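PDB 6W3Y: putative methyl-accepting chemotaxis signal transduction protein from Campylobacter jejuni, which probably senses small molecules such as amino acids through its double Cache (dCache) ligand-binding region and passes the signal on to the chemotaxis machinery. Local coordinates for residues S38-L43 against G155-D160; K45-L50 against K145-D150; N77-Y82 against L136-I141; E225-C230 against I240-D245. One frame throughout, in Å; residues are numbered along the deposited sequence.

Contact 1: residues S38-L43 against G155-D160; sequences SFTRAL and GVLGVD. With ALA (alanine), chain C.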
loop_
_atom_site.group_PDB
_atom_site.type_symbol
_atom_site.label_atom_id
_atom_site.label_comp_id
_atom_site.label_asym_id
_atom_site.label_seq_id
_atom_site.Cartn_x
_atom_site.Cartn_y
_atom_site.Cartn_z
ATOM N N SER A 38 0.660 -12.203 -1.965
ATOM C CA SER A 38 0.838 -13.650 -1.796
ATOM C C SER A 38 -0.247 -14.229 -0.892
ATOM O O SER A 38 -0.810 -15.307 -1.148
ATOM C CB SER A 38 2.246 -13.980 -1.273
ATOM O OG SER A 38 3.228 -13.620 -2.237
ATOM N N PHE A 39 -0.491 -13.552 0.225
ATOM C CA PHE A 39 -1.513 -13.963 1.174
ATOM C C PHE A 39 -2.873 -14.090 0.484
ATOM O O PHE A 39 -3.600 -15.081 0.672
ATOM C CB PHE A 39 -1.540 -12.916 2.299
ATOM C CG PHE A 39 -2.669 -13.036 3.265
ATOM C CD1 PHE A 39 -3.852 -12.333 3.057
ATOM C CD2 PHE A 39 -2.552 -13.777 4.426
ATOM C CE1 PHE A 39 -4.894 -12.429 3.961
ATOM C CE2 PHE A 39 -3.581 -13.837 5.356
ATOM C CZ PHE A 39 -4.739 -13.108 5.126
ATOM N N THR A 40 -3.223 -13.054 -0.273
ATOM C CA THR A 40 -4.514 -13.013 -0.949
ATOM C C THR A 40 -4.648 -14.166 -1.946
ATOM O O THR A 40 -5.702 -14.813 -2.060
ATOM C CB THR A 40 -4.706 -11.642 -1.612
ATOM O OG1 THR A 40 -4.662 -10.624 -0.608
ATOM C CG2 THR A 40 -6.012 -11.550 -2.347
ATOM N N ARG A 41 -3.575 -14.427 -2.674
ATOM C CA ARG A 41 -3.526 -15.519 -3.623
ATOM C C ARG A 41 -3.695 -16.890 -2.958
ATOM O O ARG A 41 -4.413 -17.766 -3.470
ATOM C CB ARG A 41 -2.228 -15.442 -4.418
ATOM C CG ARG A 41 -2.005 -16.594 -5.366
ATOM C CD ARG A 41 -1.118 -16.163 -6.528
ATOM N NE ARG A 41 -1.865 -15.353 -7.491
ATOM C CZ ARG A 41 -1.679 -14.052 -7.737
ATOM N NH1 ARG A 41 -0.655 -13.372 -7.210
ATOM N NH2 ARG A 41 -2.532 -13.416 -8.531
ATOM N N ALA A 42 -3.059 -17.062 -1.800
ATOM C CA ALA A 42 -3.194 -18.317 -1.072
ATOM C C ALA A 42 -4.633 -18.520 -0.607
ATOM O O ALA A 42 -5.167 -19.633 -0.687
ATOM C CB ALA A 42 -2.235 -18.370 0.120
ATOM N N LEU A 43 -5.267 -17.452 -0.148
ATOM C CA LEU A 43 -6.634 -17.524 0.318
ATOM C C LEU A 43 -7.582 -17.841 -0.848
ATOM O O LEU A 43 -8.482 -18.705 -0.708
ATOM C CB LEU A 43 -6.988 -16.207 1.002
ATOM C CG LEU A 43 -8.396 -16.079 1.598
ATOM C CD1 LEU A 43 -8.795 -17.270 2.430
ATOM C CD2 LEU A 43 -8.440 -14.839 2.478
ATOM N N GLY A 155 -17.152 -15.345 -6.117
ATOM C CA GLY A 155 -17.343 -14.029 -5.561
ATOM C C GLY A 155 -16.015 -13.302 -5.578
ATOM O O GLY A 155 -15.046 -13.777 -6.152
ATOM N N VAL A 156 -16.015 -12.128 -4.949
ATOM C CA VAL A 156 -14.794 -11.293 -4.902
ATOM C C VAL A 156 -14.280 -11.295 -3.457
ATOM O O VAL A 156 -14.965 -10.872 -2.525
ATOM C CB VAL A 156 -15.057 -9.854 -5.353
ATOM C CG1 VAL A 156 -13.804 -9.009 -5.141
ATOM C CG2 VAL A 156 -15.486 -9.808 -6.812
ATOM N N LEU A 157 -13.050 -11.797 -3.306
ATOM C CA LEU A 157 -12.362 -11.812 -2.021
ATOM C C LEU A 157 -11.828 -10.400 -1.775
ATOM O O LEU A 157 -11.248 -9.788 -2.672
ATOM C CB LEU A 157 -11.199 -12.814 -2.138
ATOM C CG LEU A 157 -10.262 -12.908 -0.952
ATOM C CD1 LEU A 157 -10.985 -13.449 0.269
ATOM C CD2 LEU A 157 -9.088 -13.808 -1.309
ATOM N N GLY A 158 -11.933 -9.945 -0.527
ATOM C CA GLY A 158 -11.250 -8.719 -0.118
ATOM C C GLY A 158 -10.489 -8.919 1.184
ATOM O O GLY A 158 -10.937 -9.628 2.078
ATOM N N VAL A 159 -9.323 -8.257 1.246
ATOM C CA VAL A 159 -8.442 -8.266 2.410
ATOM C C VAL A 159 -8.102 -6.810 2.738
ATOM O O VAL A 159 -7.536 -6.118 1.899
ATOM C CB VAL A 159 -7.160 -9.063 2.130
ATOM C CG1 VAL A 159 -6.220 -8.949 3.323
ATOM C CG2 VAL A 159 -7.464 -10.512 1.793
ATOM N N ASP A 160 -8.465 -6.355 3.949
ATOM C CA ASP A 160 -8.200 -4.974 4.335
ATOM C C ASP A 160 -7.049 -4.944 5.346
ATOM O O ASP A 160 -7.102 -5.555 6.414
ATOM C CB ASP A 160 -9.410 -4.343 5.070
ATOM C CG ASP A 160 -10.631 -4.146 4.200
ATOM O OD1 ASP A 160 -10.525 -4.267 2.956
ATOM O OD2 ASP A 160 -11.698 -3.844 4.807
HETATM N N ALA C . -13.577 -2.276 3.502
HETATM C CA ALA C . -14.724 -2.737 2.663
HETATM C C ALA C . -15.616 -1.558 2.374
HETATM O O ALA C . -15.461 -0.489 3.010
HETATM C CB ALA C . -15.501 -3.792 3.398
HETATM O OXT ALA C . -16.446 -1.712 1.435
#
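L157 lodges its two methyls against L43 and the neighbouring turn of the helix. L157 CD1 meets L43 CD2 at 3.6 Å, while L157 CD2 reaches the backbone and lies 3.6 Å from T40 O, with T40 CG2 flanking it. Two residues on, V159 fills the next hollow, the one between F39 and T40. V159 CG1 lies 3.8 Å from F39 CE1, obliquely to the ring, and V159 CG2 comes to the ring edge and also sits 3.7 Å from T40 OG1. F39 swings its ring to the strand because CG stands anti to the backbone N (chi1 171°). The long N-terminal helix 4-48 thus lies across one face of the six-stranded antiparallel sheet of a Cache (PDC) sensor domain, its short segment running at 144° to the strand. L157 and V159 alternate with G158, so both point toward the helix. The hydroxyl of T40 is turned back to N36 O of its own helix. F39 also packs on S75 and I76 of helix 58-76, and Y72 meets its ring edge-to-face. On the opposite face of the same strand D160 OD2 accepts a hydrogen bond from the amino group of the bound alanine (ALA N, 2.8 Å).

Contact 2: residues K45-L50 against K145-D150; sequences KDIANL and KAIYKD
K149 spans the gap to the end of the helix and places its ammonium between two backbone carbonyls. K149 NZ donates to A48 O at 2.9 Å, nearly along the C=O axis (162°), and to L50 O at 2.8 Å, which it meets from above the carbonyl plane, 40° out of it. The chain is extended as far as CE and bends only at the last torsion (chi4 69°), which turns NZ into the fork; CD and CE pass alongside the same two oxygens. The ammonium would probably offset the partial negative charge of the A48 carbonyl in the last helical turn. Next to the ammonium site A48 CB rests on the strand backbone, 3.7 Å from Y148 O, and touches I147 CG2. One residue earlier in the helix, I47 CD1 meets I147 CD1 at 3.8 Å, the two side chains crossing at about a right angle. In the next shell V65 and L69 of helix 58-76 pack on I47, L157 of the adjoining strand touches both isoleucines, and L55 lies against K149 and L50. K145, farther back on the strand, forms a salt bridge with E44 of the helix. By bridging carbonyls in the last part of helix 4-48 and the turn after it, the lysine ties them to the turn end of the hairpin 139-149/152-162 of the Cache-type sheet.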
loop_
_atom_site.group_PDB
_atom_site.type_symbol
_atom_site.label_atom_id
_atom_site.label_comp_id
_atom_site.label_asym_id
_atom_site.label_seq_id
_atom_site.Cartn_x
_atom_site.Cartn_y
_atom_site.Cartn_z
ATOM N N LYS A 45 -6.853 -19.570 -3.431
ATOM C CA LYS A 45 -6.659 -20.976 -3.776
ATOM C C LYS A 45 -7.409 -21.885 -2.795
ATOM O O LYS A 45 -8.020 -22.878 -3.189
ATOM C CB LYS A 45 -5.160 -21.264 -3.812
ATOM C CG LYS A 45 -4.788 -22.650 -4.284
ATOM C CD LYS A 45 -3.284 -22.855 -4.366
ATOM C CE LYS A 45 -2.940 -24.249 -4.829
ATOM N NZ LYS A 45 -1.484 -24.400 -4.997
ATOM N N ASP A 46 -7.346 -21.586 -1.484
ATOM C CA ASP A 46 -8.038 -22.410 -0.506
ATOM C C ASP A 46 -9.551 -22.365 -0.716
ATOM O O ASP A 46 -10.220 -23.366 -0.510
ATOM C CB ASP A 46 -7.626 -22.021 0.935
ATOM C CG ASP A 46 -6.494 -22.848 1.482
ATOM O OD1 ASP A 46 -6.523 -24.062 1.234
ATOM O OD2 ASP A 46 -5.688 -22.363 2.308
ATOM N N ILE A 47 -10.091 -21.200 -1.045
ATOM C CA ILE A 47 -11.527 -21.091 -1.259
ATOM C C ILE A 47 -11.950 -21.830 -2.511
ATOM O O ILE A 47 -12.895 -22.622 -2.469
ATOM C CB ILE A 47 -11.997 -19.624 -1.293
ATOM C CG1 ILE A 47 -11.758 -18.981 0.073
ATOM C CG2 ILE A 47 -13.431 -19.505 -1.733
ATOM C CD1 ILE A 47 -11.881 -17.482 0.103
ATOM N N ALA A 48 -11.223 -21.645 -3.601
ATOM C CA ALA A 48 -11.569 -22.295 -4.876
ATOM C C ALA A 48 -11.402 -23.798 -4.832
ATOM O O ALA A 48 -12.037 -24.525 -5.590
ATOM C CB ALA A 48 -10.793 -21.693 -6.029
ATOM N N ASN A 49 -10.564 -24.303 -3.927
ATOM C CA ASN A 49 -10.363 -25.750 -3.813
ATOM C C ASN A 49 -11.488 -26.442 -3.034
ATOM O O ASN A 49 -11.484 -27.667 -2.908
ATOM C CB ASN A 49 -9.031 -26.054 -3.116
ATOM C CG ASN A 49 -7.841 -26.028 -4.054
ATOM O OD1 ASN A 49 -7.977 -26.132 -5.280
ATOM N ND2 ASN A 49 -6.653 -26.046 -3.466
ATOM N N LEU A 50 -12.391 -25.679 -2.432
ATOM C CA LEU A 50 -13.562 -26.323 -1.811
ATOM C C LEU A 50 -14.434 -26.938 -2.943
ATOM O O LEU A 50 -14.510 -26.384 -4.035
ATOM C CB LEU A 50 -14.383 -25.283 -1.014
ATOM C CG LEU A 50 -13.742 -24.795 0.288
ATOM C CD1 LEU A 50 -14.527 -23.623 0.838
ATOM C CD2 LEU A 50 -13.711 -25.880 1.337
ATOM N N LYS A 145 -9.748 -9.853 -5.173
ATOM C CA LYS A 145 -9.492 -10.832 -6.209
ATOM C C LYS A 145 -10.798 -11.561 -6.495
ATOM O O LYS A 145 -11.396 -12.144 -5.601
ATOM C CB LYS A 145 -8.418 -11.833 -5.718
ATOM C CG LYS A 145 -7.966 -12.868 -6.737
ATOM C CD LYS A 145 -7.296 -12.250 -7.924
ATOM C CE LYS A 145 -6.331 -13.168 -8.677
ATOM N NZ LYS A 145 -7.066 -14.183 -9.453
ATOM N N ALA A 146 -11.198 -11.562 -7.780
ATOM C CA ALA A 146 -12.334 -12.381 -8.203
ATOM C C ALA A 146 -11.918 -13.854 -8.210
ATOM O O ALA A 146 -10.919 -14.243 -8.823
ATOM C CB ALA A 146 -12.815 -11.961 -9.570
ATOM N N ILE A 147 -12.663 -14.675 -7.448
ATOM C CA ILE A 147 -12.379 -16.096 -7.335
ATOM C C ILE A 147 -13.258 -16.895 -8.285
ATOM O O ILE A 147 -14.480 -16.806 -8.205
ATOM C CB ILE A 147 -12.627 -16.600 -5.893
ATOM C CG1 ILE A 147 -11.782 -15.846 -4.871
ATOM C CG2 ILE A 147 -12.439 -18.106 -5.803
ATOM C CD1 ILE A 147 -12.045 -16.331 -3.464
ATOM N N TYR A 148 -12.597 -17.702 -9.094
ATOM C CA TYR A 148 -13.249 -18.572 -10.070
ATOM C C TYR A 148 -12.962 -20.015 -9.730
ATOM O O TYR A 148 -11.840 -20.391 -9.362
ATOM C CB TYR A 148 -12.784 -18.284 -11.498
ATOM C CG TYR A 148 -13.079 -16.858 -11.933
ATOM C CD1 TYR A 148 -12.226 -15.822 -11.640
ATOM C CD2 TYR A 148 -14.224 -16.543 -12.672
ATOM C CE1 TYR A 148 -12.477 -14.547 -12.039
ATOM C CE2 TYR A 148 -14.520 -15.231 -13.012
ATOM C CZ TYR A 148 -13.614 -14.239 -12.709
ATOM O OH TYR A 148 -13.920 -12.939 -13.033
ATOM N N LYS A 149 -13.953 -20.871 -9.920
ATOM C CA LYS A 149 -13.733 -22.307 -9.793
ATOM C C LYS A 149 -14.212 -22.914 -11.120
ATOM O O LYS A 149 -15.373 -22.729 -11.507
ATOM C CB LYS A 149 -14.530 -22.898 -8.647
ATOM C CG LYS A 149 -14.265 -24.377 -8.446
ATOM C CD LYS A 149 -15.067 -24.947 -7.256
ATOM C CE LYS A 149 -14.867 -26.436 -7.097
ATOM N NZ LYS A 149 -13.490 -26.757 -6.658
ATOM N N ASP A 150 -13.418 -23.697 -11.839
ATOM C CA ASP A 150 -13.887 -24.167 -13.161
ATOM C C ASP A 150 -14.383 -23.001 -14.052
ATOM O O ASP A 150 -15.308 -23.199 -14.845
ATOM C CB ASP A 150 -15.043 -25.209 -13.040
ATOM C CG ASP A 150 -14.600 -26.541 -12.448
ATOM O OD1 ASP A 150 -13.395 -26.851 -12.506
ATOM O OD2 ASP A 150 -15.479 -27.312 -11.975
#

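Contact 3: residues N77-Y82 against L136-I141; sequences NALNVY and LKQYVI. With ALA (alanine), chain C.
With CG anti to the backbone N (chi1 -168°), L79 extends across to residues 136-140, while L136 has its CG beside its own backbone N (chi1 -78°) and lowers CD1 onto the leucine. L136 CD1 lies 3.7 Å from L79 CG and equally near L79 O. Both methyls of L79 are engaged: CD2 meets V140 CG1 at 3.6 Å, the side chains crossing at about a right angle, and CD1 rests beside the amide of Q138, 3.7 Å from NE2. N80 follows L79 and brings OD1 to 3.7 Å from L136 CD1, an apolar neighbour; this buried oxygen has no polar partner in the model. N80 ND2 donates to D160 OD2 and D133 OD2; both aspartates also bind the alanine. Y82, two residues farther along the strand, lays one ring face under the ligand methyl, with CZ 3.6 Å from ALA CB, and ties its hydroxyl to D160. L136 is held in turn through its backbone N by D133. K113, W115, Y131 and T134 complete the hydrogen bonds to the ligand. The leucine cluster lies beside the amino-acid pocket, where the aspartates D160 and D133 bind the ligand, as in dCache sensors of amino acids.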
loop_
_atom_site.group_PDB
_atom_site.type_symbol
_atom_site.label_atom_id
_atom_site.label_comp_id
_atom_site.label_asym_id
_atom_site.label_seq_id
_atom_site.Cartn_x
_atom_site.Cartn_y
_atom_site.Cartn_z
ATOM N N ASN A 77 -3.058 -10.646 11.052
ATOM C CA ASN A 77 -3.637 -9.515 11.763
ATOM C C ASN A 77 -4.212 -8.504 10.786
ATOM O O ASN A 77 -4.065 -7.303 10.952
ATOM C CB ASN A 77 -2.653 -8.892 12.771
ATOM C CG ASN A 77 -3.323 -7.916 13.687
ATOM O OD1 ASN A 77 -4.474 -8.095 14.051
ATOM N ND2 ASN A 77 -2.594 -6.880 14.059
ATOM N N ALA A 78 -4.975 -8.993 9.821
ATOM C CA ALA A 78 -5.726 -8.111 8.934
ATOM C C ALA A 78 -6.895 -7.480 9.687
ATOM O O ALA A 78 -7.355 -8.007 10.703
ATOM C CB ALA A 78 -6.233 -8.848 7.725
ATOM N N LEU A 79 -7.433 -6.378 9.167
ATOM C CA LEU A 79 -8.581 -5.732 9.801
ATOM C C LEU A 79 -9.895 -6.481 9.463
ATOM O O LEU A 79 -10.720 -6.752 10.333
ATOM C CB LEU A 79 -8.668 -4.277 9.391
ATOM C CG LEU A 79 -9.638 -3.439 10.195
ATOM C CD1 LEU A 79 -9.091 -3.291 11.640
ATOM C CD2 LEU A 79 -9.812 -2.067 9.546
ATOM N N ASN A 80 -10.066 -6.768 8.167
ATOM C CA ASN A 80 -11.253 -7.483 7.657
ATOM C C ASN A 80 -10.780 -8.448 6.570
ATOM O O ASN A 80 -9.887 -8.060 5.779
ATOM C CB ASN A 80 -12.310 -6.548 7.059
ATOM C CG ASN A 80 -12.800 -5.477 7.971
ATOM O OD1 ASN A 80 -13.448 -5.770 8.975
ATOM N ND2 ASN A 80 -12.546 -4.225 7.581
ATOM N N VAL A 81 -11.459 -9.570 6.448
ATOM C CA VAL A 81 -11.253 -10.482 5.333
ATOM C C VAL A 81 -12.653 -10.972 4.967
ATOM O O VAL A 81 -13.426 -11.357 5.849
ATOM C CB VAL A 81 -10.323 -11.666 5.718
ATOM C CG1 VAL A 81 -10.197 -12.642 4.558
ATOM C CG2 VAL A 81 -8.923 -11.168 6.083
ATOM N N TYR A 82 -13.004 -10.919 3.672
ATOM C CA TYR A 82 -14.414 -11.055 3.298
ATOM C C TYR A 82 -14.564 -11.568 1.873
ATOM O O TYR A 82 -13.634 -11.487 1.073
ATOM C CB TYR A 82 -15.168 -9.727 3.541
ATOM C CG TYR A 82 -14.487 -8.509 2.968
ATOM C CD1 TYR A 82 -13.557 -7.806 3.736
ATOM C CD2 TYR A 82 -14.739 -8.011 1.687
ATOM C CE1 TYR A 82 -12.902 -6.685 3.220
ATOM C CE2 TYR A 82 -14.124 -6.882 1.179
ATOM C CZ TYR A 82 -13.194 -6.206 1.964
ATOM O OH TYR A 82 -12.585 -5.088 1.454
ATOM N N LEU A 136 -15.043 -1.139 10.091
ATOM C CA LEU A 136 -14.323 -0.825 11.334
ATOM C C LEU A 136 -13.756 0.589 11.379
ATOM O O LEU A 136 -13.130 0.976 12.348
ATOM C CB LEU A 136 -13.250 -1.873 11.599
ATOM C CG LEU A 136 -13.777 -3.188 12.180
ATOM C CD1 LEU A 136 -12.668 -4.217 12.219
ATOM C CD2 LEU A 136 -14.362 -3.016 13.581
ATOM N N LYS A 137 -14.009 1.379 10.344
ATOM C CA LYS A 137 -13.867 2.820 10.427
ATOM C C LYS A 137 -12.400 3.256 10.575
ATOM O O LYS A 137 -12.078 4.206 11.278
ATOM C CB LYS A 137 -14.699 3.407 11.579
ATOM C CG LYS A 137 -16.065 2.798 11.763
ATOM C CD LYS A 137 -16.954 3.100 10.589
ATOM C CE LYS A 137 -18.425 2.833 10.954
ATOM N NZ LYS A 137 -19.297 2.956 9.754
ATOM N N GLN A 138 -11.529 2.506 9.938
ATOM C CA GLN A 138 -10.111 2.823 9.820
ATOM C C GLN A 138 -9.715 2.936 8.375
ATOM O O GLN A 138 -10.363 2.335 7.504
ATOM C CB GLN A 138 -9.261 1.737 10.504
ATOM C CG GLN A 138 -9.516 1.598 11.984
ATOM C CD GLN A 138 -8.691 0.532 12.643
ATOM O OE1 GLN A 138 -7.548 0.314 12.238
ATOM N NE2 GLN A 138 -9.255 -0.143 13.660
ATOM N N TYR A 139 -8.643 3.697 8.092
ATOM C CA TYR A 139 -8.113 3.757 6.746
ATOM C C TYR A 139 -7.372 2.459 6.407
ATOM O O TYR A 139 -6.571 1.966 7.204
ATOM C CB TYR A 139 -7.194 4.964 6.560
ATOM C CG TYR A 139 -7.972 6.261 6.541
ATOM C CD1 TYR A 139 -8.560 6.711 5.386
ATOM C CD2 TYR A 139 -8.256 6.947 7.724
ATOM C CE1 TYR A 139 -9.403 7.809 5.373
ATOM C CE2 TYR A 139 -9.069 8.075 7.724
ATOM C CZ TYR A 139 -9.638 8.502 6.562
ATOM O OH TYR A 139 -10.478 9.601 6.625
ATOM N N VAL A 140 -7.724 1.898 5.255
ATOM C CA VAL A 140 -7.206 0.598 4.812
ATOM C C VAL A 140 -6.742 0.689 3.370
ATOM O O VAL A 140 -7.209 1.522 2.575
ATOM C CB VAL A 140 -8.262 -0.500 4.948
ATOM C CG1 VAL A 140 -8.686 -0.651 6.382
ATOM C CG2 VAL A 140 -9.426 -0.331 3.967
ATOM N N ILE A 141 -5.841 -0.234 3.044
ATOM C CA ILE A 141 -5.565 -0.623 1.675
ATOM C C ILE A 141 -6.229 -1.988 1.498
ATOM O O ILE A 141 -6.029 -2.886 2.346
ATOM C CB ILE A 141 -4.042 -0.720 1.421
ATOM C CG1 ILE A 141 -3.416 0.658 1.574
ATOM C CG2 ILE A 141 -3.759 -1.280 0.052
ATOM C CD1 ILE A 141 -1.912 0.650 1.810
HETATM N N ALA C . -13.577 -2.276 3.502
HETATM C CA ALA C . -14.724 -2.737 2.663
HETATM C C ALA C . -15.616 -1.558 2.374
HETATM O O ALA C . -15.461 -0.489 3.010
HETATM C CB ALA C . -15.501 -3.792 3.398
HETATM O OXT ALA C . -16.446 -1.712 1.435
#

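Contact 4: residues E225-C230 against I240-D245; sequences ERLGAC and ITESAD
Strands 225-230 and 240-243 run antiparallel at 160°, with R226-S243 and G228-T241 as non-hydrogen-bonded pairs and L227-E242 and A229-I240 as hydrogen-bonded ones, L227 N donating to E242 O and E242 N to L227 O, each at 2.9 Å. Among side chains, R226 bends at chi3 (64°) so that the guanidinium folds back over the partner strand. One face of the group lies on the E242-S243 peptide, while its edge meets T241: R226 NH2 points straight at T241 OG1 (3.0 Å, 175°), in the guanidinium plane. NE of the same group is bound to Y219 OH of the neighbouring strand. On the sheet face that carries L227, A229, I240 and E242, L227 CD1 lies 3.7 Å from E242 OE2, whose own partner is T14 of the long helix, and L227 CG packs on A244 CB. A244 CB is also flanked by E225 CG at 3.6 Å; E225's carboxylate is held by S218 and N248. Just past the strand, A244 N donates to E225 O from above its carbonyl plane. A water bridges E225 O and S243 OG, and this hydroxyl accepts from D245 N, forming an ST turn that leads into helix 245-248. C230 is joined to C239 by a disulfide across the strands. This is a disulfide-linked beta hairpin whose strand 236-243 is the middle one of the five-stranded antiparallel sheet, consistent with the membrane-proximal module of a dCache region.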
loop_
_atom_site.group_PDB
_atom_site.type_symbol
_atom_site.label_atom_id
_atom_site.label_comp_id
_atom_site.label_asym_id
_atom_site.label_seq_id
_atom_site.Cartn_x
_atom_site.Cartn_y
_atom_site.Cartn_z
ATOM N N GLU A 225 20.768 25.433 -0.192
ATOM C CA GLU A 225 20.763 24.334 -1.148
ATOM C C GLU A 225 20.504 22.990 -0.461
ATOM O O GLU A 225 21.064 22.701 0.598
ATOM C CB GLU A 225 22.094 24.260 -1.916
ATOM C CG GLU A 225 22.057 23.278 -3.081
ATOM C CD GLU A 225 23.369 23.113 -3.829
ATOM O OE1 GLU A 225 24.415 23.622 -3.364
ATOM O OE2 GLU A 225 23.369 22.406 -4.864
ATOM N N ARG A 226 19.665 22.176 -1.085
ATOM C CA ARG A 226 19.364 20.820 -0.669
ATOM C C ARG A 226 19.542 19.889 -1.857
ATOM O O ARG A 226 19.601 20.340 -3.013
ATOM C CB ARG A 226 17.935 20.748 -0.115
ATOM C CG ARG A 226 17.819 21.490 1.217
ATOM C CD ARG A 226 16.463 21.260 1.868
ATOM N NE ARG A 226 16.230 19.865 2.252
ATOM C CZ ARG A 226 16.700 19.315 3.370
ATOM N NH1 ARG A 226 17.438 20.012 4.216
ATOM N NH2 ARG A 226 16.423 18.059 3.650
ATOM N N LEU A 227 19.684 18.593 -1.582
ATOM C CA LEU A 227 19.868 17.599 -2.619
ATOM C C LEU A 227 18.790 16.522 -2.385
ATOM O O LEU A 227 18.449 16.221 -1.254
ATOM C CB LEU A 227 21.250 16.930 -2.500
ATOM C CG LEU A 227 22.433 17.877 -2.526
ATOM C CD1 LEU A 227 23.729 17.181 -2.093
ATOM C CD2 LEU A 227 22.588 18.511 -3.902
ATOM N N GLY A 228 18.347 15.862 -3.441
ATOM C CA GLY A 228 17.406 14.776 -3.270
ATOM C C GLY A 228 17.207 13.948 -4.503
ATOM O O GLY A 228 17.763 14.233 -5.562
ATOM N N ALA A 229 16.308 12.979 -4.378
ATOM C CA ALA A 229 15.889 12.148 -5.506
ATOM C C ALA A 229 14.545 11.553 -5.159
ATOM O O ALA A 229 14.228 11.366 -3.989
ATOM C CB ALA A 229 16.900 11.026 -5.785
ATOM N N CYS A 230 13.741 11.324 -6.197
ATOM C CA CYS A 230 12.481 10.588 -6.034
ATOM C C CYS A 230 12.379 9.485 -7.075
ATOM O O CYS A 230 13.035 9.539 -8.124
ATOM C CB CYS A 230 11.296 11.527 -6.196
ATOM S SG CYS A 230 11.247 12.976 -5.109
ATOM N N ILE A 240 13.741 11.198 -1.122
ATOM C CA ILE A 240 14.691 11.452 -0.048
ATOM C C ILE A 240 15.279 12.841 -0.291
ATOM O O ILE A 240 15.478 13.233 -1.443
ATOM C CB ILE A 240 15.821 10.400 -0.015
ATOM C CG1 ILE A 240 16.641 10.507 1.259
ATOM C CG2 ILE A 240 16.683 10.447 -1.268
ATOM C CD1 ILE A 240 17.503 9.281 1.511
ATOM N N THR A 241 15.532 13.601 0.782
ATOM C CA THR A 241 16.228 14.877 0.646
ATOM C C THR A 241 17.198 15.054 1.812
ATOM O O THR A 241 17.008 14.490 2.897
ATOM C CB THR A 241 15.285 16.104 0.591
ATOM O OG1 THR A 241 14.752 16.342 1.895
ATOM C CG2 THR A 241 14.200 15.975 -0.420
ATOM N N GLU A 242 18.190 15.923 1.597
ATOM C CA GLU A 242 19.166 16.259 2.628
ATOM C C GLU A 242 19.658 17.670 2.365
ATOM O O GLU A 242 19.556 18.188 1.274
ATOM C CB GLU A 242 20.355 15.281 2.649
ATOM C CG GLU A 242 21.177 15.326 1.381
ATOM C CD GLU A 242 22.373 14.403 1.334
ATOM O OE1 GLU A 242 22.719 13.797 2.376
ATOM O OE2 GLU A 242 23.030 14.398 0.240
ATOM N N SER A 243 20.340 18.224 3.357
ATOM C CA SER A 243 21.073 19.464 3.142
ATOM C C SER A 243 22.244 19.231 2.203
ATOM O O SER A 243 22.913 18.187 2.297
ATOM C CB SER A 243 21.597 19.963 4.480
ATOM O OG SER A 243 22.461 21.075 4.276
ATOM N N ALA A 244 22.551 20.225 1.367
ATOM C CA ALA A 244 23.775 20.202 0.562
ATOM C C ALA A 244 25.042 20.615 1.314
ATOM O O ALA A 244 26.113 20.690 0.703
ATOM C CB ALA A 244 23.614 21.073 -0.686
ATOM N N ASP A 245 24.947 20.833 2.618
ATOM C CA ASP A 245 26.117 21.225 3.390
ATOM C C ASP A 245 27.245 20.165 3.235
ATOM O O ASP A 245 28.427 20.509 3.247
ATOM C CB ASP A 245 25.774 21.399 4.878
ATOM C CG ASP A 245 24.992 22.672 5.182
ATOM O OD1 ASP A 245 24.718 23.490 4.265
ATOM O OD2 ASP A 245 24.629 22.834 6.369
HETATM O O HOH W 1 20.992 23.156 3.254
#

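Overall arrangement
From the N terminus, the long helix 4-48 reaches from the second sheet to the first and supplies the first segments of contacts 1 and 2. Contact 1 closes the widest loop, from 38-43 to 155-160; contact 2 nests inside it, and contact 3 nests inside contact 2. All three reach the same six-stranded sheet: contacts 1 and 2 attach the helix to neighbouring strands, their centres 10 Å apart, while contact 3 joins the start of strand 80-84 to the start of strand 139-149. Contacts 1 and 3 also meet at the alanine pocket. Contact 4 follows in series as a short hairpin in the second sheet, its centre about 40 Å from that of contact 1.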